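Local coordinates for protein HI1317 (Haemophilus influenzae, PDB 1JOV) that probably interconverts the alpha and beta anomers of D-glucose 6-phosphate, at residues V191-N202 against L215-W226. Numbering follows the deposited sequence.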
loop_
_atom_site.group_PDB
_atom_site.type_symbol
_atom_site.label_atom_id
_atom_site.label_comp_id
_atom_site.label_asym_id
_atom_site.label_seq_id
_atom_site.Cartn_x
_atom_site.Cartn_y
_atom_site.Cartn_z
ATOM N N VAL A 191 1.014 12.100 -13.093
ATOM C CA VAL A 191 -0.118 11.255 -13.418
ATOM C C VAL A 191 -0.940 10.990 -12.162
ATOM O O VAL A 191 -0.401 10.728 -11.082
ATOM C CB VAL A 191 0.301 9.916 -14.043
ATOM C CG1 VAL A 191 -0.899 8.960 -14.316
ATOM C CG2 VAL A 191 1.104 10.071 -15.349
ATOM N N ASP A 192 -2.243 11.206 -12.265
ATOM C CA ASP A 192 -3.180 11.024 -11.153
ATOM C C ASP A 192 -4.520 10.569 -11.769
ATOM O O ASP A 192 -5.477 11.355 -11.857
ATOM C CB ASP A 192 -3.318 12.263 -10.255
ATOM C CG ASP A 192 -3.993 11.950 -8.899
ATOM O OD1 ASP A 192 -4.454 10.803 -8.740
ATOM O OD2 ASP A 192 -4.068 12.722 -7.923
ATOM N N CYS A 193 -4.590 9.294 -12.120
ATOM C CA CYS A 193 -5.741 8.855 -12.879
ATOM C C CYS A 193 -6.428 7.601 -12.386
ATOM O O CYS A 193 -5.789 6.657 -11.927
ATOM C CB CYS A 193 -5.367 8.725 -14.353
ATOM S SG CYS A 193 -4.463 7.243 -14.770
ATOM N N ILE A 194 -7.731 7.586 -12.489
ATOM C CA ILE A 194 -8.532 6.478 -12.031
ATOM C C ILE A 194 -9.024 5.615 -13.173
ATOM O O ILE A 194 -9.806 6.076 -14.019
ATOM C CB ILE A 194 -9.752 6.993 -11.263
ATOM C CG1 ILE A 194 -9.324 8.008 -10.197
ATOM C CG2 ILE A 194 -10.511 5.852 -10.602
ATOM C CD1 ILE A 194 -10.483 8.744 -9.551
ATOM N N TYR A 195 -8.583 4.377 -13.220
ATOM C CA TYR A 195 -9.060 3.419 -14.178
ATOM C C TYR A 195 -10.148 2.515 -13.599
ATOM O O TYR A 195 -10.144 2.172 -12.416
ATOM C CB TYR A 195 -7.979 2.414 -14.548
ATOM C CG TYR A 195 -6.768 2.897 -15.350
ATOM C CD1 TYR A 195 -5.705 3.545 -14.738
ATOM C CD2 TYR A 195 -6.669 2.645 -16.715
ATOM C CE1 TYR A 195 -4.569 3.932 -15.442
ATOM C CE2 TYR A 195 -5.559 3.022 -17.419
ATOM C CZ TYR A 195 -4.503 3.672 -16.803
ATOM O OH TYR A 195 -3.369 4.040 -17.559
ATOM N N SER A 196 -11.091 2.135 -14.442
ATOM C CA SER A 196 -12.020 1.094 -14.103
ATOM C C SER A 196 -11.148 -0.149 -14.042
ATOM O O SER A 196 -10.172 -0.256 -14.755
ATOM C CB SER A 196 -13.110 0.925 -15.191
ATOM O OG SER A 196 -13.864 2.124 -15.350
ATOM N N ALA A 197 -11.474 -1.062 -13.152
ATOM C CA ALA A 197 -10.783 -2.330 -12.943
ATOM C C ALA A 197 -11.352 -3.431 -13.809
ATOM O O ALA A 197 -11.928 -4.413 -13.320
ATOM C CB ALA A 197 -10.917 -2.757 -11.465
ATOM N N GLU A 198 -11.161 -3.308 -15.111
ATOM C CA GLU A 198 -11.737 -4.271 -16.028
ATOM C C GLU A 198 -11.192 -5.654 -15.794
ATOM O O GLU A 198 -11.932 -6.631 -15.676
ATOM C CB GLU A 198 -11.474 -3.824 -17.470
ATOM C CG GLU A 198 -12.156 -2.513 -17.849
ATOM C CD GLU A 198 -13.643 -2.510 -17.530
ATOM O OE1 GLU A 198 -14.124 -3.464 -16.877
ATOM O OE2 GLU A 198 -14.336 -1.542 -17.920
ATOM N N ASN A 199 -9.880 -5.746 -15.790
ATOM C CA ASN A 199 -9.180 -7.019 -15.603
ATOM C C ASN A 199 -8.454 -6.885 -14.268
ATOM O O ASN A 199 -7.898 -5.836 -14.004
ATOM C CB ASN A 199 -8.184 -7.181 -16.752
ATOM C CG ASN A 199 -7.074 -8.216 -16.483
ATOM O OD1 ASN A 199 -7.264 -9.211 -15.782
ATOM N ND2 ASN A 199 -5.907 -7.985 -17.091
ATOM N N MET A 200 -8.395 -7.948 -13.483
ATOM C CA MET A 200 -7.794 -7.829 -12.136
ATOM C C MET A 200 -6.277 -7.977 -12.066
ATOM O O MET A 200 -5.701 -7.945 -10.966
ATOM C CB MET A 200 -8.479 -8.806 -11.188
ATOM C CG MET A 200 -9.943 -8.434 -10.982
ATOM S SD MET A 200 -10.238 -6.800 -10.204
ATOM C CE MET A 200 -10.040 -7.249 -8.594
ATOM N N GLN A 201 -5.617 -8.121 -13.220
ATOM C CA GLN A 201 -4.165 -8.193 -13.227
ATOM C C GLN A 201 -3.525 -7.051 -14.007
ATOM O O GLN A 201 -3.975 -6.688 -15.089
ATOM C CB GLN A 201 -3.708 -9.560 -13.728
ATOM C CG GLN A 201 -4.344 -10.718 -12.981
ATOM C CD GLN A 201 -3.620 -12.028 -13.232
ATOM O OE1 GLN A 201 -2.392 -12.065 -13.202
ATOM N NE2 GLN A 201 -4.374 -13.102 -13.485
ATOM N N ASN A 202 -2.510 -6.459 -13.436
ATOM C CA ASN A 202 -1.716 -5.449 -14.116
ATOM C C ASN A 202 -0.323 -5.636 -13.573
ATOM O O ASN A 202 -0.145 -6.274 -12.541
ATOM C CB ASN A 202 -2.243 -4.040 -13.913
ATOM C CG ASN A 202 -2.824 -3.861 -12.533
ATOM O OD1 ASN A 202 -2.139 -4.041 -11.534
ATOM N ND2 ASN A 202 -4.107 -3.488 -12.487
ATOM N N LEU A 215 0.789 -7.856 -10.298
ATOM C CA LEU A 215 -0.289 -7.591 -9.303
ATOM C C LEU A 215 -1.542 -8.351 -9.643
ATOM O O LEU A 215 -2.046 -8.238 -10.778
ATOM C CB LEU A 215 -0.638 -6.105 -9.185
ATOM C CG LEU A 215 0.555 -5.256 -8.874
ATOM C CD1 LEU A 215 0.310 -3.851 -8.924
ATOM C CD2 LEU A 215 1.240 -5.773 -7.562
ATOM N N HIS A 216 -2.042 -9.139 -8.680
ATOM C CA HIS A 216 -3.340 -9.823 -8.843
ATOM C C HIS A 216 -4.319 -9.224 -7.823
ATOM O O HIS A 216 -4.226 -9.579 -6.631
ATOM C CB HIS A 216 -3.182 -11.316 -8.632
ATOM C CG HIS A 216 -4.306 -12.133 -9.197
ATOM N ND1 HIS A 216 -4.183 -13.482 -9.465
ATOM C CD2 HIS A 216 -5.570 -11.793 -9.555
ATOM C CE1 HIS A 216 -5.324 -13.938 -9.957
ATOM N NE2 HIS A 216 -6.183 -12.935 -10.022
ATOM N N HIS A 217 -5.196 -8.312 -8.273
ATOM C CA HIS A 217 -6.139 -7.643 -7.366
ATOM C C HIS A 217 -7.402 -8.515 -7.141
ATOM O O HIS A 217 -7.686 -9.371 -7.969
ATOM C CB HIS A 217 -6.549 -6.294 -7.915
ATOM C CG HIS A 217 -5.392 -5.430 -8.303
ATOM N ND1 HIS A 217 -4.871 -4.447 -7.466
ATOM C CD2 HIS A 217 -4.620 -5.421 -9.425
ATOM C CE1 HIS A 217 -3.867 -3.852 -8.077
ATOM N NE2 HIS A 217 -3.693 -4.419 -9.285
ATOM N N HIS A 218 -8.124 -8.322 -6.056
ATOM C CA HIS A 218 -9.426 -9.009 -5.863
ATOM C C HIS A 218 -10.467 -8.008 -5.386
ATOM O O HIS A 218 -10.199 -7.207 -4.509
ATOM C CB HIS A 218 -9.356 -10.146 -4.869
ATOM C CG HIS A 218 -8.252 -11.104 -5.288
ATOM N ND1 HIS A 218 -8.462 -12.137 -6.173
ATOM C CD2 HIS A 218 -6.945 -11.171 -4.913
ATOM C CE1 HIS A 218 -7.323 -12.809 -6.331
ATOM N NE2 HIS A 218 -6.397 -12.250 -5.568
ATOM N N ASN A 219 -11.635 -8.069 -5.975
ATOM C CA ASN A 219 -12.716 -7.158 -5.583
ATOM C C ASN A 219 -12.479 -5.653 -5.722
ATOM O O ASN A 219 -13.175 -4.887 -5.071
ATOM C CB ASN A 219 -13.240 -7.464 -4.179
ATOM C CG ASN A 219 -13.709 -8.856 -4.061
ATOM O OD1 ASN A 219 -14.342 -9.393 -4.997
ATOM N ND2 ASN A 219 -13.428 -9.480 -2.932
ATOM N N ALA A 220 -11.553 -5.258 -6.624
ATOM C CA ALA A 220 -11.298 -3.860 -6.902
ATOM C C ALA A 220 -12.387 -3.375 -7.855
ATOM O O ALA A 220 -12.844 -4.142 -8.691
ATOM C CB ALA A 220 -9.912 -3.651 -7.486
ATOM N N SER A 221 -12.723 -2.124 -7.789
ATOM C CA SER A 221 -13.616 -1.557 -8.772
ATOM C C SER A 221 -12.825 -0.511 -9.570
ATOM O O SER A 221 -13.129 -0.293 -10.744
ATOM C CB SER A 221 -14.877 -0.971 -8.130
ATOM O OG SER A 221 -14.540 -0.068 -7.090
ATOM N N GLN A 222 -11.839 0.113 -8.939
ATOM C CA GLN A 222 -11.039 1.192 -9.523
ATOM C C GLN A 222 -9.559 0.884 -9.300
ATOM O O GLN A 222 -9.206 0.224 -8.305
ATOM C CB GLN A 222 -11.271 2.577 -8.948
ATOM C CG GLN A 222 -12.481 3.310 -9.589
ATOM C CD GLN A 222 -13.779 2.553 -9.359
ATOM O OE1 GLN A 222 -14.571 2.292 -10.282
ATOM N NE2 GLN A 222 -13.993 2.200 -8.136
ATOM N N PHE A 223 -8.702 1.344 -10.172
ATOM C CA PHE A 223 -7.249 1.238 -10.000
ATOM C C PHE A 223 -6.725 2.648 -10.193
ATOM O O PHE A 223 -6.965 3.248 -11.232
ATOM C CB PHE A 223 -6.529 0.316 -11.013
ATOM C CG PHE A 223 -6.805 -1.136 -10.907
ATOM C CD1 PHE A 223 -6.673 -1.782 -9.665
ATOM C CD2 PHE A 223 -7.158 -1.893 -12.029
ATOM C CE1 PHE A 223 -6.934 -3.123 -9.525
ATOM C CE2 PHE A 223 -7.429 -3.242 -11.911
ATOM C CZ PHE A 223 -7.323 -3.835 -10.663
ATOM N N VAL A 224 -6.016 3.196 -9.205
ATOM C CA VAL A 224 -5.530 4.557 -9.297
ATOM C C VAL A 224 -4.012 4.538 -9.625
ATOM O O VAL A 224 -3.193 3.877 -8.943
ATOM C CB VAL A 224 -5.799 5.294 -7.956
ATOM C CG1 VAL A 224 -5.258 6.732 -7.944
ATOM C CG2 VAL A 224 -7.304 5.346 -7.609
ATOM N N LEU A 225 -3.606 5.218 -10.689
ATOM C CA LEU A 225 -2.189 5.205 -11.044
ATOM C C LEU A 225 -1.728 6.591 -10.724
ATOM O O LEU A 225 -2.349 7.548 -11.192
ATOM C CB LEU A 225 -2.032 4.924 -12.527
ATOM C CG LEU A 225 -0.592 4.846 -13.044
ATOM C CD1 LEU A 225 0.167 3.674 -12.454
ATOM C CD2 LEU A 225 -0.689 4.705 -14.597
ATOM N N TRP A 226 -0.658 6.722 -9.907
ATOM C CA TRP A 226 -0.246 8.051 -9.414
ATOM C C TRP A 226 1.270 8.236 -9.228
ATOM O O TRP A 226 1.921 7.411 -8.636
ATOM C CB TRP A 226 -0.828 8.354 -8.055
ATOM C CG TRP A 226 -0.397 9.653 -7.450
ATOM C CD1 TRP A 226 -0.562 10.928 -7.973
ATOM C CD2 TRP A 226 0.392 9.823 -6.253
ATOM N NE1 TRP A 226 -0.009 11.860 -7.133
ATOM C CE2 TRP A 226 0.560 11.210 -6.053
ATOM C CE3 TRP A 226 0.882 8.933 -5.264
ATOM C CZ2 TRP A 226 1.278 11.714 -4.982
ATOM C CZ3 TRP A 226 1.601 9.442 -4.186
ATOM C CH2 TRP A 226 1.765 10.813 -4.022
HETATM O O HOH W 1 -0.439 -9.747 -12.811
#
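Two antiparallel ladders, belonging to neighbouring sheets of the galactose-mutarotase-like beta sandwich, are joined here by the short loops 197-200 and 219-221, which carry both segments from one sheet to the other. In the first, strands 191-196 and 222-226 pair through Cys193 with Leu225 and Tyr195 with Phe223; in the second, Asn202 pairs with Leu215, its register shifted by one residue. Phe223 fills the junction. Ala197 CB lies over one ring face, 3.9 Å from the centroid of the Phe223 ring, while Asn202 ND2 sits over the opposite face, the amide plane nearly perpendicular to the ring. The Met200 side chain folds back on itself (chi2 -62°, chi3 -83°), which lays CE 3.8 Å from Ala220 CB. In the second ladder, on the face that carries Gln201 and His216, the Gln201 amide stacks on the His216 ring, planes 17° apart, with Gln201 CG making a CH-pi contact. Val224 and Trp226 lie beside Glu248 and His150, the predicted active-site residues, so the first ladder probably borders the sugar site. His217 is held at both ring nitrogens: ND1 bonds to Thr249 OG1, and NE2, with its partner in the ring plane, donates to Asn202 OD1 at 2.8 Å.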